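Local coordinates for uncharacterized protein (PDB 5F2H) that is of unknown function but, as a member of the alpha/beta-hydrolase superfamily with a helical N-terminal domain, probably acts as a hydrolase, at residues 54-59 with 90-95; 283-288 with 308-313. One frame throughout, in Å; residues are numbered along the deposited sequence.

Interaction 1 of 2, residues 54-59 with 90-95; sequences LASAAG and LKPLHK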
ATOM      1  N   LEU B  54     -31.235   0.230  37.821  1.00 58.67           N
ATOM      2  CA  LEU B  54     -30.713   1.038  38.934  1.00 56.76           C
ATOM      3  C   LEU B  54     -31.840   1.727  39.696  1.00 55.23           C
ATOM      4  O   LEU B  54     -31.831   1.781  40.938  1.00 53.50           O
ATOM      5  CB  LEU B  54     -29.666   2.011  38.447  1.00 58.65           C
ATOM      6  CG  LEU B  54     -28.415   1.312  37.884  1.00 60.89           C
ATOM      7  CD1 LEU B  54     -27.417   2.299  37.292  1.00 61.55           C
ATOM      8  CD2 LEU B  54     -27.727   0.467  38.959  1.00 62.90           C
ATOM      9  N   ALA B  55     -32.859   2.156  38.955  1.00 53.52           N
ATOM     10  CA  ALA B  55     -34.002   2.815  39.560  1.00 54.23           C
ATOM     11  C   ALA B  55     -34.669   1.866  40.517  1.00 55.07           C
ATOM     12  O   ALA B  55     -34.837   2.176  41.698  1.00 54.20           O
ATOM     13  CB  ALA B  55     -34.992   3.263  38.502  1.00 53.77           C
ATOM     14  N   SER B  56     -35.022   0.684  40.000  1.00 57.12           N
ATOM     15  CA  SER B  56     -35.698  -0.338  40.803  1.00 57.30           C
ATOM     16  C   SER B  56     -34.858  -0.750  41.998  1.00 55.60           C
ATOM     17  O   SER B  56     -35.357  -0.825  43.112  1.00 53.18           O
ATOM     18  CB  SER B  56     -36.051  -1.549  39.962  1.00 57.74           C
ATOM     19  OG  SER B  56     -36.753  -2.502  40.745  1.00 59.02           O
ATOM     20  N   ALA B  57     -33.572  -0.961  41.781  1.00 58.02           N
ATOM     21  CA  ALA B  57     -32.691  -1.339  42.882  1.00 63.14           C
ATOM     22  C   ALA B  57     -32.665  -0.254  43.956  1.00 68.37           C
ATOM     23  O   ALA B  57     -32.845  -0.538  45.135  1.00 73.58           O
ATOM     24  CB  ALA B  57     -31.298  -1.578  42.363  1.00 65.37           C
ATOM     25  N   ALA B  58     -32.467   0.992  43.542  1.00 69.07           N
ATOM     26  CA  ALA B  58     -32.437   2.111  44.486  1.00 75.76           C
ATOM     27  C   ALA B  58     -33.736   2.297  45.288  1.00 74.49           C
ATOM     28  O   ALA B  58     -33.724   2.899  46.366  1.00 76.23           O
ATOM     29  CB  ALA B  58     -32.096   3.406  43.754  1.00 78.94           C
ATOM     30  N   GLY B  59     -34.855   1.834  44.748  1.00 72.57           N
ATOM     31  CA  GLY B  59     -36.142   1.950  45.425  1.00 73.87           C
ATOM     32  C   GLY B  59     -37.072   2.906  44.728  1.00 77.62           C
ATOM     33  O   GLY B  59     -38.140   3.210  45.244  1.00 84.57           O
ATOM     34  N   LEU B  90     -34.908  -6.191  40.064  1.00 69.87           N
ATOM     35  CA  LEU B  90     -36.232  -5.953  39.500  1.00 69.39           C
ATOM     36  C   LEU B  90     -37.398  -6.508  40.312  1.00 74.55           C
ATOM     37  O   LEU B  90     -38.560  -6.266  39.973  1.00 77.73           O
ATOM     38  CB  LEU B  90     -36.299  -6.589  38.114  1.00 66.17           C
ATOM     39  CG  LEU B  90     -35.370  -6.079  37.023  1.00 64.35           C
ATOM     40  CD1 LEU B  90     -35.462  -6.987  35.810  1.00 67.70           C
ATOM     41  CD2 LEU B  90     -35.698  -4.645  36.642  1.00 62.69           C
ATOM     42  N   LYS B  91     -37.117  -7.229  41.387  1.00 81.90           N
ATOM     43  CA  LYS B  91     -38.198  -7.816  42.175  1.00 86.15           C
ATOM     44  C   LYS B  91     -39.284  -6.800  42.620  1.00 80.00           C
ATOM     45  O   LYS B  91     -40.479  -7.088  42.534  1.00 70.24           O
ATOM     46  CB  LYS B  91     -37.645  -8.621  43.363  1.00 99.40           C
ATOM     47  CG  LYS B  91     -38.706  -9.479  44.038  1.00112.00           C
ATOM     48  CD  LYS B  91     -38.190 -10.326  45.189  1.00122.54           C
ATOM     49  CE  LYS B  91     -39.322 -11.189  45.739  1.00126.54           C
ATOM     50  NZ  LYS B  91     -38.925 -12.046  46.890  1.00130.94           N
ATOM     51  N   PRO B  92     -38.874  -5.594  43.048  1.00 77.45           N
ATOM     52  CA  PRO B  92     -39.837  -4.571  43.493  1.00 79.02           C
ATOM     53  C   PRO B  92     -40.892  -4.174  42.468  1.00 79.66           C
ATOM     54  O   PRO B  92     -41.853  -3.478  42.811  1.00 81.46           O
ATOM     55  CB  PRO B  92     -38.963  -3.357  43.770  1.00 76.54           C
ATOM     56  CG  PRO B  92     -37.628  -3.910  44.032  1.00 79.35           C
ATOM     57  CD  PRO B  92     -37.484  -5.138  43.201  1.00 76.66           C
ATOM     58  N   LEU B  93     -40.706  -4.613  41.232  1.00 76.67           N
ATOM     59  CA  LEU B  93     -41.623  -4.307  40.154  1.00 75.85           C
ATOM     60  C   LEU B  93     -42.715  -5.369  39.932  1.00 77.44           C
ATOM     61  O   LEU B  93     -43.746  -5.063  39.330  1.00 72.21           O
ATOM     62  CB  LEU B  93     -40.810  -4.105  38.876  1.00 73.23           C
ATOM     63  CG  LEU B  93     -39.734  -3.010  38.999  1.00 71.19           C
ATOM     64  CD1 LEU B  93     -38.861  -2.950  37.760  1.00 68.97           C
ATOM     65  CD2 LEU B  93     -40.350  -1.647  39.256  1.00 72.07           C
ATOM     66  N   HIS B  94     -42.522  -6.593  40.445  1.00 80.88           N
ATOM     67  CA  HIS B  94     -43.522  -7.675  40.255  1.00 85.94           C
ATOM     68  C   HIS B  94     -44.916  -7.327  40.764  1.00 90.23           C
ATOM     69  O   HIS B  94     -45.903  -7.916  40.327  1.00 86.26           O
ATOM     70  CB  HIS B  94     -43.082  -9.011  40.868  1.00 83.63           C
ATOM     71  CG  HIS B  94     -41.767  -9.499  40.354  1.00 82.77           C
ATOM     72  ND1 HIS B  94     -40.643  -9.579  41.143  1.00 84.34           N
ATOM     73  CD2 HIS B  94     -41.382  -9.877  39.118  1.00 86.01           C
ATOM     74  CE1 HIS B  94     -39.638 -10.058  40.429  1.00 83.60           C
ATOM     75  NE2 HIS B  94     -40.058 -10.232  39.192  1.00 83.37           N
ATOM     76  N   LYS B  95     -44.996  -6.379  41.690  1.00 95.53           N
ATOM     77  CA  LYS B  95     -46.284  -5.964  42.217  1.00 95.39           C
ATOM     78  C   LYS B  95     -47.121  -5.400  41.083  1.00 90.80           C
ATOM     79  O   LYS B  95     -48.302  -5.702  40.972  1.00 93.40           O
ATOM     80  CB  LYS B  95     -46.124  -4.837  43.233  1.00100.24           C
ATOM     81  CG  LYS B  95     -45.235  -5.118  44.421  1.00104.50           C
ATOM     82  CD  LYS B  95     -45.085  -3.835  45.221  1.00113.23           C
ATOM     83  CE  LYS B  95     -44.083  -3.969  46.350  1.00121.20           C
ATOM     84  NZ  LYS B  95     -43.851  -2.667  47.036  1.00126.66           N
TER
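The hydroxyl of Ser-56 leaves helix 44-58 toward the loop at 90-95, where backbone and side-chain carbons of three residues close round it, while its hydrogen bond goes to the carbonyl oxygen of Asp-89, just ahead of that loop. CB points at the loop, and OG, anti to the backbone N (chi1 -178°) and beside the carbonyl carbon, extends toward it. CG of Leu-93 lies 3.5 Å from Ser-56 OG, and CD of Pro-92 is 3.7 Å from the same oxygen. Leu-90 reaches it with its backbone, CA being 3.7 Å from Ser-56 OG. Serine suits the place: short enough to let the backbones approach, with CA of Ser-56 and CA of Leu-90 5.8 Å apart, yet carrying a hydroxyl that, in this buried spot, hydrogen-bonds to the Asp-89 carbonyl. The contact lies in the all-helical N-terminal domain, whose sequence family is grouped with the TPR repeats, and ties one helix to the loop leading into helix 97-115. On the apolar side, CD1 of Leu-93 packs 3.8 Å from CB of Ser-56, and Leu-93 also touches Met-68 of helix 61-74. The pyrrolidine ring of Pro-92 brings CG to 3.9 Å from the carbonyl O of Ser-56.

Interaction 2 of 2, residues 283-288 with 308-313; sequences EHEFKV and IKYIED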
ATOM      1  N   GLU B 283      16.085  20.236  -0.406  1.00101.72           N
ATOM      2  CA  GLU B 283      16.523  18.981   0.214  1.00102.96           C
ATOM      3  C   GLU B 283      16.847  17.977  -0.924  1.00 97.87           C
ATOM      4  O   GLU B 283      16.021  17.710  -1.798  1.00 95.45           O
ATOM      5  CB  GLU B 283      15.488  18.446   1.217  1.00106.67           C
ATOM      6  CG  GLU B 283      16.090  17.495   2.248  1.00113.03           C
ATOM      7  CD  GLU B 283      15.096  17.043   3.311  1.00116.10           C
ATOM      8  OE1 GLU B 283      13.929  17.495   3.276  1.00115.08           O
ATOM      9  OE2 GLU B 283      15.492  16.248   4.196  1.00115.42           O
ATOM     10  N   HIS B 284      18.078  17.482  -0.963  1.00 96.53           N
ATOM     11  CA  HIS B 284      18.464  16.539  -2.007  1.00 96.06           C
ATOM     12  C   HIS B 284      19.699  15.762  -1.592  1.00 99.61           C
ATOM     13  O   HIS B 284      20.222  15.952  -0.493  1.00108.51           O
ATOM     14  CB  HIS B 284      18.783  17.268  -3.309  1.00 93.63           C
ATOM     15  CG  HIS B 284      20.061  18.044  -3.266  1.00 97.91           C
ATOM     16  ND1 HIS B 284      20.121  19.370  -2.892  1.00100.00           N
ATOM     17  CD2 HIS B 284      21.334  17.676  -3.549  1.00 97.43           C
ATOM     18  CE1 HIS B 284      21.374  19.786  -2.953  1.00102.24           C
ATOM     19  NE2 HIS B 284      22.129  18.776  -3.344  1.00100.54           N
ATOM     20  N   GLU B 285      20.172  14.900  -2.486  1.00 97.55           N
ATOM     21  CA  GLU B 285      21.359  14.108  -2.222  1.00100.39           C
ATOM     22  C   GLU B 285      22.021  13.669  -3.527  1.00 93.84           C
ATOM     23  O   GLU B 285      21.434  12.945  -4.320  1.00 92.86           O
ATOM     24  CB  GLU B 285      21.014  12.925  -1.326  1.00109.14           C
ATOM     25  CG  GLU B 285      22.204  12.059  -0.965  1.00119.76           C
ATOM     26  CD  GLU B 285      21.867  11.027   0.086  1.00127.78           C
ATOM     27  OE1 GLU B 285      20.961  11.292   0.911  1.00130.56           O
ATOM     28  OE2 GLU B 285      22.546   9.978   0.118  1.00138.58           O
ATOM     29  N   PHE B 286      23.248  14.135  -3.741  1.00 92.68           N
ATOM     30  CA  PHE B 286      24.014  13.823  -4.943  1.00 88.22           C
ATOM     31  C   PHE B 286      25.028  12.754  -4.659  1.00 89.27           C
ATOM     32  O   PHE B 286      25.721  12.797  -3.642  1.00 94.48           O
ATOM     33  CB  PHE B 286      24.680  15.083  -5.479  1.00 87.56           C
ATOM     34  CG  PHE B 286      25.612  14.849  -6.625  1.00 85.98           C
ATOM     35  CD1 PHE B 286      25.194  14.144  -7.748  1.00 82.88           C
ATOM     36  CD2 PHE B 286      26.829  15.513  -6.676  1.00 87.80           C
ATOM     37  CE1 PHE B 286      26.033  13.981  -8.837  1.00 82.02           C
ATOM     38  CE2 PHE B 286      27.666  15.377  -7.770  1.00 87.78           C
ATOM     39  CZ  PHE B 286      27.269  14.606  -8.853  1.00 86.36           C
ATOM     40  N   LYS B 287      25.117  11.793  -5.567  1.00 87.78           N
ATOM     41  CA  LYS B 287      26.034  10.709  -5.382  1.00 88.51           C
ATOM     42  C   LYS B 287      26.853  10.468  -6.627  1.00 84.35           C
ATOM     43  O   LYS B 287      26.333  10.167  -7.693  1.00 81.40           O
ATOM     44  CB  LYS B 287      25.267   9.461  -4.952  1.00 94.50           C
ATOM     45  CG  LYS B 287      26.179   8.325  -4.538  1.00104.09           C
ATOM     46  CD  LYS B 287      25.420   7.220  -3.827  1.00106.63           C
ATOM     47  CE  LYS B 287      26.364   6.122  -3.364  1.00107.97           C
ATOM     48  NZ  LYS B 287      27.447   6.627  -2.476  1.00111.91           N
ATOM     49  N   VAL B 288      28.154  10.632  -6.481  1.00 87.52           N
ATOM     50  CA  VAL B 288      29.073  10.422  -7.575  1.00 90.16           C
ATOM     51  C   VAL B 288      29.589   8.995  -7.463  1.00 95.43           C
ATOM     52  O   VAL B 288      30.041   8.578  -6.392  1.00101.87           O
ATOM     53  CB  VAL B 288      30.267  11.379  -7.475  1.00 91.29           C
ATOM     54  CG1 VAL B 288      31.271  11.106  -8.586  1.00 90.56           C
ATOM     55  CG2 VAL B 288      29.776  12.818  -7.518  1.00 92.36           C
ATOM     56  N   ILE B 308      14.179   6.010  -2.879  1.00 80.31           N
ATOM     57  CA  ILE B 308      12.782   5.969  -2.504  1.00 83.20           C
ATOM     58  C   ILE B 308      12.620   6.120  -0.993  1.00 88.67           C
ATOM     59  O   ILE B 308      11.724   6.835  -0.536  1.00 94.13           O
ATOM     60  CB  ILE B 308      12.105   4.706  -3.049  1.00 82.44           C
ATOM     61  CG1 ILE B 308      12.099   4.775  -4.580  1.00 77.72           C
ATOM     62  CG2 ILE B 308      10.675   4.591  -2.530  1.00 87.44           C
ATOM     63  CD1 ILE B 308      11.398   3.622  -5.259  1.00 77.87           C
ATOM     64  N   LYS B 309      13.474   5.448  -0.223  1.00 94.82           N
ATOM     65  CA  LYS B 309      13.418   5.552   1.241  1.00 99.30           C
ATOM     66  C   LYS B 309      13.507   7.009   1.584  1.00 93.73           C
ATOM     67  O   LYS B 309      12.630   7.561   2.227  1.00 96.58           O
ATOM     68  CB  LYS B 309      14.556   4.789   1.929  1.00106.07           C
ATOM     69  CG  LYS B 309      14.412   3.273   1.949  1.00110.65           C
ATOM     70  CD  LYS B 309      15.693   2.590   2.407  1.00115.80           C
ATOM     71  CE  LYS B 309      16.197   3.057   3.767  1.00119.13           C
ATOM     72  NZ  LYS B 309      17.490   2.393   4.090  1.00121.07           N
ATOM     73  N   TYR B 310      14.560   7.630   1.082  1.00 92.31           N
ATOM     74  CA  TYR B 310      14.816   9.045   1.279  1.00 92.98           C
ATOM     75  C   TYR B 310      13.632   9.912   0.889  1.00 90.02           C
ATOM     76  O   TYR B 310      13.086  10.619   1.728  1.00 88.24           O
ATOM     77  CB  TYR B 310      16.041   9.445   0.458  1.00 92.18           C
ATOM     78  CG  TYR B 310      16.353  10.917   0.440  1.00 95.11           C
ATOM     79  CD1 TYR B 310      17.028  11.524   1.494  1.00100.02           C
ATOM     80  CD2 TYR B 310      16.044  11.690  -0.674  1.00 97.96           C
ATOM     81  CE1 TYR B 310      17.341  12.872   1.461  1.00103.77           C
ATOM     82  CE2 TYR B 310      16.353  13.038  -0.720  1.00 99.61           C
ATOM     83  CZ  TYR B 310      16.998  13.628   0.346  1.00103.59           C
ATOM     84  OH  TYR B 310      17.301  14.974   0.292  1.00106.22           O
ATOM     85  N   ILE B 311      13.215   9.803  -0.372  1.00 89.60           N
ATOM     86  CA  ILE B 311      12.110  10.600  -0.919  1.00 93.56           C
ATOM     87  C   ILE B 311      10.820  10.601  -0.136  1.00101.94           C
ATOM     88  O   ILE B 311      10.350  11.651   0.292  1.00103.44           O
ATOM     89  CB  ILE B 311      11.803  10.246  -2.398  1.00 87.56           C
ATOM     90  CG1 ILE B 311      12.964  10.717  -3.273  1.00 83.57           C
ATOM     91  CG2 ILE B 311      10.517  10.924  -2.878  1.00 84.02           C
ATOM     92  CD1 ILE B 311      12.801  10.410  -4.739  1.00 82.29           C
ATOM     93  N   GLU B 312      10.216   9.455   0.080  1.00112.22           N
ATOM     94  CA  GLU B 312       8.983   9.567   0.804  1.00127.28           C
ATOM     95  C   GLU B 312       8.728   8.704   2.015  1.00133.51           C
ATOM     96  O   GLU B 312       7.995   9.103   2.918  1.00128.61           O
ATOM     97  CB  GLU B 312       7.786   9.097  -0.024  1.00136.06           C
ATOM     98  CG  GLU B 312       6.475   9.646   0.526  1.00141.13           C
ATOM     99  CD  GLU B 312       6.428  11.177   0.497  1.00138.26           C
ATOM    100  OE1 GLU B 312       7.291  11.810  -0.154  1.00127.09           O
ATOM    101  OE2 GLU B 312       5.516  11.760   1.115  1.00139.08           O
ATOM    102  N   ASP B 313       9.395   7.554   2.046  1.00141.19           N
ATOM    103  CA  ASP B 313       9.526   6.688   3.220  1.00151.29           C
ATOM    104  C   ASP B 313       9.897   7.615   4.400  1.00155.94           C
ATOM    105  O   ASP B 313       9.167   7.661   5.399  1.00160.69           O
ATOM    106  CB  ASP B 313      10.454   5.515   2.865  1.00148.95           C
ATOM    107  CG  ASP B 313      10.617   4.509   3.982  1.00148.08           C
ATOM    108  OD1 ASP B 313       9.917   4.603   5.006  1.00149.43           O
ATOM    109  OD2 ASP B 313      11.442   3.590   3.811  1.00147.09           O
TER
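Tyr-310, on the C-terminal helix 300-313, reaches across to the start of strand 284-289, an edge strand, within this chain, of the parallel sheet in the alpha/beta-hydrolase fold. A long, flat side chain suits this position, since the backbones of the two segments come no nearer than 8.8 Å, between CA of His-284 and CA of Ile-311. With CG anti to the backbone N (chi1 174°), the ring is carried outward to the strand. Among polar atoms, OH of Tyr-310 comes close to the His-284 backbone, 2.9 Å from its N, at an angle too poor for a hydrogen bond, and 3.2 Å from O of His-284. Charge enters from outside the two segments: the ring has a cation-pi partner in Lys-254, on the adjoining strand 254-260, and the extended chain of Glu-283 takes its carboxylate to a weak, long ion pair with Lys-314. Van der Waals contacts come from the glutamates at either side of His-284. CG of Glu-283 is 3.4 Å from OH of Tyr-310. Glu-285, hydrogen-bonded through its backbone to Gly-255 and Val-257 of strand 254-260, turns its carboxylate 77° from the ring plane and sets OE1 4.0 Å from CD1 of Tyr-310.

Overall arrangement
The two contacts belong to separate domains of an elongated chain. Interaction 1 lies in the helical N-terminal domain and interaction 2 in the alpha/beta-hydrolase domain, on opposite sides of the chain's centre; their own centres are 71 Å apart and their nearest atoms about 49 Å. They follow one another in sequence, the first closing before the second opens. Their character differs too: 54-59 with 90-95 is a buried join between a helix and a loop, whereas 283-288 with 308-313 is a surface contact between strand and helix. A GxSxG pattern, Gly-206, Ser-208 and Gly-210, consistent with a nucleophile elbow, runs from the end of strand 202-207 into helix 209-219; Ile-308 and Ile-311 of interaction 2's helix pack on Ile-203 of that strand.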